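Long-range contacts in luciferase-like monooxygenase (Streptomyces bottropensis, PDB 4US5), which probably acts as a flavin-utilising monooxygenase of the bacterial luciferase family, inserting oxygen from molecular oxygen into a substrate: residues B[13-18]-B[53-58]; B[27-32]-B[63-68]; B[190-195]-B[223-228]; B[243-248]-B[262-267]. One frame throughout, in Å; residues are numbered along the deposited sequence.

Contact 1 of 4, residues B[13-18]-B[53-58]; sequences APVVEG and FNAVPA. With NA (sodium ion), chain Q.
Val15 N and Phe53 O form the shorter of two backbone hydrogen bonds that tie residues 13-18 to residues 53-58, 2.8 Å long and fairly straight at 163° on the hydrogen. The donor does not come along a lone pair: it stands above the carbonyl plane of Phe53. The same oxygen also receives the CA-H of Pro14, with Pro14 CA 3.2 Å from Phe53 O. The second bond runs the other way, from Ala55 N to Ala13 O at 2.9 Å, so that Pro14 and Asn54 sit between the two bonds as a single beta bridge, their CA atoms 4.4 Å apart.

Small apolar groups close one side of this bridge. Ala13 CB meets Val56 CG2 at 3.7 Å, and Ala55 CB lies 3.9 Å from Val15 CG2. Val15 can make that contact because CG2 lies beside its own backbone N and anti to the carbonyl carbon, which leaves CG1 anti to the N (chi1 -174°). Ser24 of helix 21-38 backs both Val15 and Ala55, and its OG is hydrogen-bonded to Pro14 O.

Further out, Asn54 O binds a sodium ion at 2.8 Å, together with the backbone oxygens of His48 and Glu51 and Ser159 OG of the second subunit. The two loops each follow a strand of the TIM-type barrel and lead into its next helix. Cross-linking is therefore done by main-chain groups while side chains supply apolar packing, and the peptide group between Asn54 and Ala55 serves both bridge and cation, its N-H given to Ala13 O and its carbonyl oxygen to the sodium ion.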
# COMPACT_ATOMS: atom_id res chain seq x y z
N ALA B 13 11.56 -4.12 10.49
CA ALA B 13 12.52 -3.61 9.50
C ALA B 13 13.52 -2.61 10.10
O ALA B 13 13.57 -1.45 9.71
CB ALA B 13 11.81 -3.02 8.31
N PRO B 14 14.32 -3.10 11.04
CA PRO B 14 15.28 -2.18 11.64
C PRO B 14 16.30 -1.69 10.63
O PRO B 14 16.62 -2.38 9.67
CB PRO B 14 15.92 -3.02 12.75
CG PRO B 14 15.52 -4.41 12.51
CD PRO B 14 14.43 -4.47 11.54
N VAL B 15 16.77 -0.47 10.84
CA VAL B 15 17.84 0.10 10.01
C VAL B 15 19.12 -0.01 10.82
O VAL B 15 19.18 0.39 12.00
CB VAL B 15 17.55 1.56 9.68
CG1 VAL B 15 18.61 2.08 8.69
CG2 VAL B 15 16.14 1.69 9.07
N VAL B 16 20.14 -0.58 10.20
CA VAL B 16 21.33 -1.00 10.94
C VAL B 16 22.56 -0.17 10.49
O VAL B 16 22.63 0.32 9.37
CB VAL B 16 21.61 -2.48 10.77
CG1 VAL B 16 20.34 -3.30 11.07
CG2 VAL B 16 22.12 -2.82 9.38
N GLU B 17 23.47 0.03 11.42
CA GLU B 17 24.66 0.86 11.17
C GLU B 17 25.42 0.39 9.95
O GLU B 17 25.72 -0.80 9.80
CB GLU B 17 25.60 0.86 12.38
CG GLU B 17 26.76 1.85 12.22
CD GLU B 17 26.26 3.28 12.22
OE1 GLU B 17 25.58 3.69 13.20
OE2 GLU B 17 26.49 4.00 11.23
N GLY B 18 25.70 1.32 9.06
CA GLY B 18 26.35 1.01 7.81
C GLY B 18 25.44 0.89 6.62
O GLY B 18 25.91 0.95 5.49
N PHE B 53 15.58 4.34 13.02
CA PHE B 53 16.05 2.97 13.17
C PHE B 53 14.98 1.93 12.77
O PHE B 53 15.25 0.76 12.88
CB PHE B 53 16.50 2.67 14.62
CG PHE B 53 15.50 3.11 15.66
CD1 PHE B 53 14.48 2.26 16.05
CD2 PHE B 53 15.59 4.37 16.24
CE1 PHE B 53 13.53 2.67 17.01
CE2 PHE B 53 14.68 4.77 17.19
CZ PHE B 53 13.64 3.93 17.57
N ASN B 54 13.82 2.38 12.28
CA ASN B 54 12.82 1.45 11.71
C ASN B 54 12.37 1.99 10.36
O ASN B 54 11.99 3.17 10.24
CB ASN B 54 11.65 1.30 12.66
CG ASN B 54 11.96 0.45 13.86
OD1 ASN B 54 12.59 -0.61 13.76
ND2 ASN B 54 11.45 0.86 15.02
N ALA B 55 12.33 1.12 9.35
CA ALA B 55 12.18 1.55 7.94
C ALA B 55 10.74 1.61 7.37
O ALA B 55 10.57 2.08 6.25
CB ALA B 55 13.02 0.66 7.06
N VAL B 56 9.75 1.10 8.08
CA VAL B 56 8.43 0.92 7.50
C VAL B 56 7.33 1.64 8.29
O VAL B 56 6.82 1.12 9.30
CB VAL B 56 8.01 -0.56 7.41
CG1 VAL B 56 6.64 -0.68 6.75
CG2 VAL B 56 9.01 -1.33 6.60
N PRO B 57 6.94 2.81 7.79
CA PRO B 57 5.78 3.50 8.34
C PRO B 57 4.47 3.03 7.70
O PRO B 57 3.38 3.40 8.21
CB PRO B 57 6.05 4.97 7.98
CG PRO B 57 6.81 4.91 6.70
CD PRO B 57 7.62 3.61 6.77
N ALA B 58 4.56 2.33 6.56
CA ALA B 58 3.40 1.93 5.75
C ALA B 58 3.46 0.43 5.44
O ALA B 58 3.89 0.02 4.36
CB ALA B 58 3.33 2.73 4.47
NA NA Q . 10.14 5.06 11.06

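Contact 2 of 4, residues B[27-32]-B[63-68]; sequences HSIELA and IARIAA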
# COMPACT_ATOMS: atom_id res chain seq x y z
N HIS B 27 16.07 -6.61 2.83
CA HIS B 27 16.27 -7.69 3.81
C HIS B 27 14.99 -8.29 4.32
O HIS B 27 14.94 -9.50 4.63
CB HIS B 27 17.15 -7.22 4.94
CG HIS B 27 18.57 -7.06 4.55
ND1 HIS B 27 19.42 -6.20 5.20
CD2 HIS B 27 19.28 -7.60 3.53
CE1 HIS B 27 20.59 -6.19 4.59
NE2 HIS B 27 20.55 -7.06 3.59
N SER B 28 13.92 -7.49 4.38
CA SER B 28 12.59 -7.99 4.80
C SER B 28 12.07 -8.96 3.83
O SER B 28 11.56 -10.03 4.18
CB SER B 28 11.58 -6.83 4.93
OG SER B 28 11.94 -5.98 5.99
N ILE B 29 12.22 -8.62 2.56
CA ILE B 29 11.80 -9.54 1.50
C ILE B 29 12.56 -10.86 1.51
O ILE B 29 11.96 -11.94 1.41
CB ILE B 29 11.96 -8.84 0.12
CG1 ILE B 29 11.03 -7.64 0.05
CG2 ILE B 29 11.69 -9.80 -1.02
CD1 ILE B 29 11.32 -6.67 -1.09
N GLU B 30 13.88 -10.78 1.69
CA GLU B 30 14.71 -11.95 1.79
C GLU B 30 14.31 -12.85 2.98
O GLU B 30 14.18 -14.09 2.85
CB GLU B 30 16.17 -11.56 1.98
CG GLU B 30 17.10 -12.76 1.79
CD GLU B 30 18.58 -12.43 1.84
OE1 GLU B 30 18.96 -11.29 2.26
OE2 GLU B 30 19.38 -13.35 1.48
N LEU B 31 14.04 -12.22 4.10
CA LEU B 31 13.60 -12.97 5.28
C LEU B 31 12.25 -13.61 5.06
O LEU B 31 12.03 -14.77 5.44
CB LEU B 31 13.60 -12.09 6.52
CG LEU B 31 13.12 -12.74 7.80
CD1 LEU B 31 13.98 -13.94 8.18
CD2 LEU B 31 13.09 -11.71 8.93
N ALA B 32 11.34 -12.90 4.41
CA ALA B 32 10.03 -13.46 4.12
C ALA B 32 10.09 -14.68 3.18
O ALA B 32 9.40 -15.64 3.38
CB ALA B 32 9.12 -12.40 3.53
N ILE B 63 3.62 -5.33 2.59
CA ILE B 63 2.74 -6.48 2.46
C ILE B 63 2.42 -6.76 1.00
O ILE B 63 2.49 -7.91 0.53
CB ILE B 63 1.46 -6.30 3.30
CG1 ILE B 63 1.82 -6.24 4.79
CG2 ILE B 63 0.47 -7.41 3.01
CD1 ILE B 63 0.78 -5.57 5.60
N ALA B 64 2.07 -5.73 0.27
CA ALA B 64 1.73 -5.89 -1.15
C ALA B 64 2.88 -6.52 -1.93
O ALA B 64 2.67 -7.35 -2.83
CB ALA B 64 1.38 -4.53 -1.72
N ARG B 65 4.10 -6.15 -1.59
CA ARG B 65 5.27 -6.71 -2.25
C ARG B 65 5.57 -8.12 -1.78
O ARG B 65 5.79 -9.02 -2.59
CB ARG B 65 6.47 -5.82 -2.03
CG ARG B 65 7.80 -6.39 -2.54
CD ARG B 65 7.75 -6.70 -4.04
NE ARG B 65 9.06 -7.15 -4.48
CZ ARG B 65 10.14 -6.39 -4.61
NH1 ARG B 65 10.07 -5.08 -4.47
NH2 ARG B 65 11.32 -6.95 -4.91
N ILE B 66 5.62 -8.31 -0.47
CA ILE B 66 6.03 -9.60 0.08
C ILE B 66 5.06 -10.72 -0.26
O ILE B 66 5.50 -11.84 -0.50
CB ILE B 66 6.27 -9.51 1.62
CG1 ILE B 66 7.56 -8.72 1.86
CG2 ILE B 66 6.27 -10.90 2.25
CD1 ILE B 66 7.87 -8.42 3.30
N ALA B 67 3.77 -10.42 -0.34
CA ALA B 67 2.79 -11.44 -0.76
C ALA B 67 3.02 -11.89 -2.19
O ALA B 67 2.75 -13.06 -2.53
CB ALA B 67 1.39 -10.95 -0.58
N ALA B 68 3.54 -11.02 -3.03
CA ALA B 68 3.92 -11.40 -4.42
C ALA B 68 5.18 -12.25 -4.50
O ALA B 68 5.43 -12.90 -5.51
CB ALA B 68 4.12 -10.14 -5.28
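Apolar packing between two neighbouring helices, without a hydrogen bond across it, joins Ile29 and Ala32 of helix 21-38 to Arg65 and Ile66 of helix 59-68. The short axes run in roughly the same sense, 38° apart, with a closest approach of 9.8 Å.

Ile66 lies at the middle. Its CG2 presses on Ala32 CB at 3.5 Å, tighter than usual for two carbons. The other branch goes toward the preceding turn: with CG1 beside the backbone N (chi1 -72°), Ile66 CG1 comes to 4.1 Å from Ile29 CG1, and Ile66 CD1 ends 4.1 Å from Ser28 O. The hydroxyl of Ser28 is engaged with Glu11.

Ile29 reaches Arg65 with its last carbon. Ile29 CD1 stands over the centre of one guanidinium face, 3.7 Å from Arg65 CZ, and also touches Arg65 CG at 3.8 Å, because the arginine chain bends at chi2 (58°) and folds round the methyl. The polar rim of the group is turned to other partners: NE forms a salt bridge with Glu69, and NH1 a hydrogen bond with Tyr101 OH of the second subunit. An alanine here would remove the flat lid over Ile29 CD1 and is likely to leave Glu69 and that tyrosine without their mate.

On the inner side, Ala32 and Ile66 both rest on Phe43 of strand 42-45, the strand that lies between the two helices in sequence. Parallel strands with adjacent helices packed against them are the layout of a TIM-type barrel, and Arg65 lies where its outer layer meets the dimer partner.

Contact 3 of 4, residues B[190-195]-B[223-228]; sequences YAHFIT and LSVVVC
Phe193 CB touches Val226 CG2 at 3.7 Å, and from there the ring can be followed outward along the neighbouring strand. CG and CD2 stay against the same methyl, the two side chains crossing at about a right angle. CD1 meets Ser224 O at 3.5 Å, with that oxygen at the ring edge and near its plane, and CE1 continues to Ser224 CB at 3.9 Å. The first torsion (chi1 67°) sets CG between the backbone N and the carbonyl carbon, which swings the ring back alongside Ser224. Over one face, offset toward the rim, lies CG1 of the next residue, Ile194. A serine in place of Phe193 would probably leave Val226 CG2 and the Ser224 backbone without this cover and open a gap beside Val313.

The backbones pair as parallel strands through Tyr190 with Leu223 and Ala191 with Ser224, the two strands of a beta-alpha-beta unit linked by helix 199-209 in the TIM-type barrel. Ser224 N donates to Tyr190 O at 2.8 Å; the return bond, His192 N to Ser224 O, is weak and bent to 130°. There the chain leaves the strand through an inverse gamma turn centred on Ala191.

On the face that carries Tyr190 and Leu223, Leu223 CD1 lies 4.0 Å from His192 CB. The imidazole beyond is held at both nitrogens, ND1 by Thr199 and NE2 by Pro284 O. Tyr190 OH gives a hydrogen bond to Thr195 O, 2.7 Å away on a lone pair in the carbonyl plane.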
# COMPACT_ATOMS: atom_id res chain seq x y z
N TYR B 190 0.12 -11.07 21.83
CA TYR B 190 0.70 -10.31 22.94
C TYR B 190 2.18 -10.09 22.79
O TYR B 190 2.96 -11.06 22.66
CB TYR B 190 0.46 -11.01 24.29
CG TYR B 190 0.87 -10.17 25.48
CD1 TYR B 190 0.02 -9.24 26.02
CD2 TYR B 190 2.13 -10.31 26.06
CE1 TYR B 190 0.40 -8.47 27.13
CE2 TYR B 190 2.52 -9.54 27.15
CZ TYR B 190 1.64 -8.60 27.66
OH TYR B 190 2.02 -7.83 28.74
N ALA B 191 2.60 -8.84 22.90
CA ALA B 191 4.02 -8.49 22.83
C ALA B 191 4.76 -8.65 24.16
O ALA B 191 5.00 -7.68 24.89
CB ALA B 191 4.19 -7.05 22.30
N HIS B 192 5.24 -9.86 24.39
CA HIS B 192 5.99 -10.18 25.59
C HIS B 192 7.24 -9.31 25.70
O HIS B 192 7.61 -8.86 26.80
CB HIS B 192 6.36 -11.64 25.59
CG HIS B 192 7.39 -11.97 26.60
ND1 HIS B 192 7.12 -12.05 27.95
CD2 HIS B 192 8.74 -12.06 26.48
CE1 HIS B 192 8.25 -12.27 28.60
NE2 HIS B 192 9.24 -12.34 27.72
N PHE B 193 7.87 -9.04 24.55
CA PHE B 193 9.11 -8.32 24.54
C PHE B 193 8.92 -6.85 24.89
O PHE B 193 9.88 -6.15 25.18
CB PHE B 193 9.82 -8.45 23.18
CG PHE B 193 9.09 -7.79 22.03
CD1 PHE B 193 8.04 -8.42 21.39
CD2 PHE B 193 9.50 -6.56 21.55
CE1 PHE B 193 7.39 -7.83 20.33
CE2 PHE B 193 8.85 -5.95 20.49
CZ PHE B 193 7.80 -6.60 19.87
N ILE B 194 7.68 -6.39 24.82
CA ILE B 194 7.35 -4.99 25.18
C ILE B 194 6.95 -4.89 26.65
O ILE B 194 7.44 -4.02 27.38
CB ILE B 194 6.21 -4.45 24.31
CG1 ILE B 194 6.66 -4.45 22.84
CG2 ILE B 194 5.77 -3.03 24.78
CD1 ILE B 194 5.71 -3.76 21.88
N THR B 195 6.07 -5.78 27.10
CA THR B 195 5.55 -5.75 28.47
C THR B 195 5.66 -7.12 29.15
O THR B 195 4.66 -7.81 29.39
CB THR B 195 4.10 -5.23 28.43
OG1 THR B 195 4.06 -4.02 27.69
CG2 THR B 195 3.55 -4.95 29.84
N LEU B 223 2.07 -15.41 20.90
CA LEU B 223 3.01 -14.69 21.73
C LEU B 223 4.14 -14.10 20.86
O LEU B 223 4.84 -14.86 20.20
CB LEU B 223 3.60 -15.65 22.74
CG LEU B 223 4.34 -15.07 23.93
CD1 LEU B 223 3.43 -14.20 24.77
CD2 LEU B 223 4.92 -16.21 24.75
N SER B 224 4.25 -12.78 20.83
CA SER B 224 5.34 -12.12 20.13
C SER B 224 6.52 -11.97 21.03
O SER B 224 6.41 -11.42 22.14
CB SER B 224 4.91 -10.79 19.53
OG SER B 224 3.86 -11.02 18.63
N VAL B 225 7.66 -12.44 20.55
CA VAL B 225 8.88 -12.55 21.32
C VAL B 225 10.05 -12.12 20.46
O VAL B 225 10.09 -12.42 19.27
CB VAL B 225 9.15 -14.01 21.78
CG1 VAL B 225 8.25 -14.38 22.95
CG2 VAL B 225 8.99 -15.01 20.64
N VAL B 226 11.00 -11.43 21.07
CA VAL B 226 12.30 -11.25 20.50
C VAL B 226 13.15 -12.47 20.78
O VAL B 226 13.21 -12.99 21.93
CB VAL B 226 13.00 -10.00 21.06
CG1 VAL B 226 14.47 -9.99 20.74
CG2 VAL B 226 12.35 -8.76 20.53
N VAL B 227 13.78 -12.99 19.73
CA VAL B 227 14.67 -14.11 19.87
C VAL B 227 15.97 -13.81 19.16
O VAL B 227 15.97 -13.28 18.04
CB VAL B 227 14.08 -15.39 19.28
CG1 VAL B 227 15.02 -16.58 19.47
CG2 VAL B 227 12.71 -15.67 19.87
N CYS B 228 17.07 -14.15 19.81
CA CYS B 228 18.39 -14.06 19.22
C CYS B 228 19.07 -15.42 19.38
O CYS B 228 19.55 -15.78 20.47
CB CYS B 228 19.17 -12.96 19.94
SG CYS B 228 20.81 -12.67 19.27

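Contact 4 of 4, residues B[243-248]-B[262-267]; sequences HRLFHR and DLAVAE
Leu245 carries the tight part of this helix pair. Its CD2 enters between Leu263 and Ala264, touching Leu263 CD2 at 3.7 Å and Ala264 CA at the same distance, while CB approaches Ala264 CB at 3.9 Å. The small side chain of Ala264 lets the leucine come down onto the helix backbone itself. With CG anti to the backbone N (chi1 178°), Leu245 extends across the gap, and its other methyl, CD1, lies 3.9 Å from Glu267 CB, one turn further along. The Leu245 and Leu263 side chains cross at about a right angle; Pro259 and Met268 also pack on Leu245.

The helices involved, 233-251 and 261-268, stand outside the strands of the TIM-type barrel, and the centre of the contact lies about 23 Å from that of the chain. The axes of the segments 243-248 and 262-267 cross at 60° and come within 9.1 Å at their closest.

Arg248 makes the direct polar bond: its NH1 donates to Glu267 O at 2.7 Å, from above the carbonyl plane and with an angle of 132° on the hydrogen, a short but bent bond. The arginine, kinked at chi3, gives its other nitrogens to backbone oxygens too: NE to Pro273 O and NH2 to Lys270 O. Three carbonyls therefore grip one guanidinium, whereas the carboxylate of Glu267 forms its salt bridge with Lys270.

The loose part lies beside Val265. A water 2.9 Å from Val265 O is held only weakly by Arg244 NH1, and the stronger tie of Arg244 is a salt bridge from NH2 to Asp274. At the other margin Leu263 is exposed, although its CD2 meets Leu245.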
# COMPACT_ATOMS: atom_id res chain seq x y z
N HIS B 243 21.65 -5.53 20.63
CA HIS B 243 20.43 -5.12 21.28
C HIS B 243 20.70 -4.50 22.66
O HIS B 243 20.04 -3.55 23.06
CB HIS B 243 19.52 -6.32 21.41
CG HIS B 243 18.08 -5.97 21.42
ND1 HIS B 243 17.10 -6.91 21.31
CD2 HIS B 243 17.46 -4.77 21.48
CE1 HIS B 243 15.92 -6.31 21.32
NE2 HIS B 243 16.12 -5.01 21.38
N ARG B 244 21.61 -5.13 23.39
CA ARG B 244 21.99 -4.65 24.69
C ARG B 244 22.48 -3.19 24.59
O ARG B 244 22.08 -2.34 25.40
CB ARG B 244 23.06 -5.54 25.27
CG ARG B 244 22.59 -6.93 25.64
CD ARG B 244 23.74 -7.80 26.11
NE ARG B 244 24.27 -7.30 27.37
CZ ARG B 244 25.54 -7.37 27.74
NH1 ARG B 244 26.45 -7.94 26.97
NH2 ARG B 244 25.91 -6.83 28.91
N LEU B 245 23.37 -2.94 23.63
CA LEU B 245 23.96 -1.58 23.46
C LEU B 245 22.91 -0.61 22.96
O LEU B 245 22.90 0.54 23.38
CB LEU B 245 25.14 -1.62 22.49
CG LEU B 245 25.82 -0.27 22.18
CD1 LEU B 245 26.29 0.39 23.47
CD2 LEU B 245 26.98 -0.46 21.22
N PHE B 246 21.99 -1.08 22.12
CA PHE B 246 20.90 -0.21 21.67
C PHE B 246 20.12 0.27 22.87
O PHE B 246 19.79 1.45 22.98
CB PHE B 246 19.98 -0.94 20.65
CG PHE B 246 18.88 -0.07 20.07
CD1 PHE B 246 19.15 0.84 19.08
CD2 PHE B 246 17.58 -0.19 20.55
CE1 PHE B 246 18.14 1.65 18.55
CE2 PHE B 246 16.56 0.60 20.03
CZ PHE B 246 16.83 1.51 19.02
N HIS B 247 19.89 -0.61 23.84
CA HIS B 247 19.18 -0.18 25.04
C HIS B 247 19.97 0.78 25.92
O HIS B 247 19.41 1.69 26.48
CB HIS B 247 18.73 -1.36 25.89
CG HIS B 247 17.35 -1.82 25.57
ND1 HIS B 247 17.08 -2.62 24.49
CD2 HIS B 247 16.16 -1.54 26.15
CE1 HIS B 247 15.78 -2.82 24.41
NE2 HIS B 247 15.20 -2.21 25.44
N ARG B 248 21.26 0.51 26.09
CA ARG B 248 22.13 1.43 26.86
C ARG B 248 22.03 2.81 26.25
O ARG B 248 21.84 3.81 26.96
CB ARG B 248 23.59 0.95 26.86
CG ARG B 248 24.57 2.01 27.37
CD ARG B 248 26.01 1.54 27.33
NE ARG B 248 26.33 0.60 28.41
CZ ARG B 248 27.53 0.07 28.60
NH1 ARG B 248 28.54 0.37 27.81
NH2 ARG B 248 27.73 -0.76 29.61
N ASP B 262 30.24 -6.81 17.12
CA ASP B 262 31.59 -6.82 17.73
C ASP B 262 31.88 -5.52 18.47
O ASP B 262 32.33 -5.54 19.62
CB ASP B 262 32.65 -7.13 16.69
CG ASP B 262 32.59 -8.58 16.22
OD1 ASP B 262 32.32 -9.47 17.06
OD2 ASP B 262 32.82 -8.84 15.04
N LEU B 263 31.52 -4.41 17.87
CA LEU B 263 31.59 -3.12 18.55
C LEU B 263 30.74 -3.13 19.82
O LEU B 263 31.15 -2.63 20.88
CB LEU B 263 31.08 -2.02 17.63
CG LEU B 263 31.12 -0.55 18.13
CD1 LEU B 263 31.16 0.43 16.96
CD2 LEU B 263 29.94 -0.20 19.03
N ALA B 264 29.53 -3.66 19.71
CA ALA B 264 28.64 -3.72 20.87
C ALA B 264 29.21 -4.59 21.99
O ALA B 264 29.06 -4.25 23.15
CB ALA B 264 27.24 -4.21 20.45
N VAL B 265 29.84 -5.70 21.65
CA VAL B 265 30.43 -6.58 22.67
C VAL B 265 31.45 -5.78 23.48
O VAL B 265 31.36 -5.74 24.73
CB VAL B 265 31.09 -7.82 22.05
CG1 VAL B 265 31.97 -8.57 23.08
CG2 VAL B 265 30.04 -8.77 21.50
N ALA B 266 32.34 -5.09 22.78
CA ALA B 266 33.36 -4.23 23.40
C ALA B 266 32.77 -3.17 24.29
O ALA B 266 33.19 -3.02 25.44
CB ALA B 266 34.24 -3.59 22.32
N GLU B 267 31.77 -2.44 23.79
CA GLU B 267 31.10 -1.43 24.61
C GLU B 267 30.45 -1.97 25.87
O GLU B 267 30.50 -1.33 26.92
CB GLU B 267 30.04 -0.66 23.79
CG GLU B 267 30.61 0.31 22.78
CD GLU B 267 31.49 1.37 23.44
OE1 GLU B 267 30.95 2.21 24.19
OE2 GLU B 267 32.72 1.30 23.24
O HOH W 1 29.82 -7.72 26.16

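In the fold
Contact 3 lies deepest, its centre about 8 Å from that of the chain, and pairs two barrel strands; contacts 1 and 2, with centres about 14 Å from it, join the loops and the helices that follow strands 6-11 and 42-45. They therefore hold the same neighbouring units at two levels, main-chain bonds in contact 1 and apolar packing in contact 2, and meet where Ala13 packs on Ser28. Both also touch the second subunit, unlike contacts 3 and 4. Contact 4 is the most peripheral and relies on an arginine-to-carbonyl bond beside its leucine packing. It meets contact 1 through Phe53 and Phe246, edge-to-face, and contact 3 through Val226 and His243.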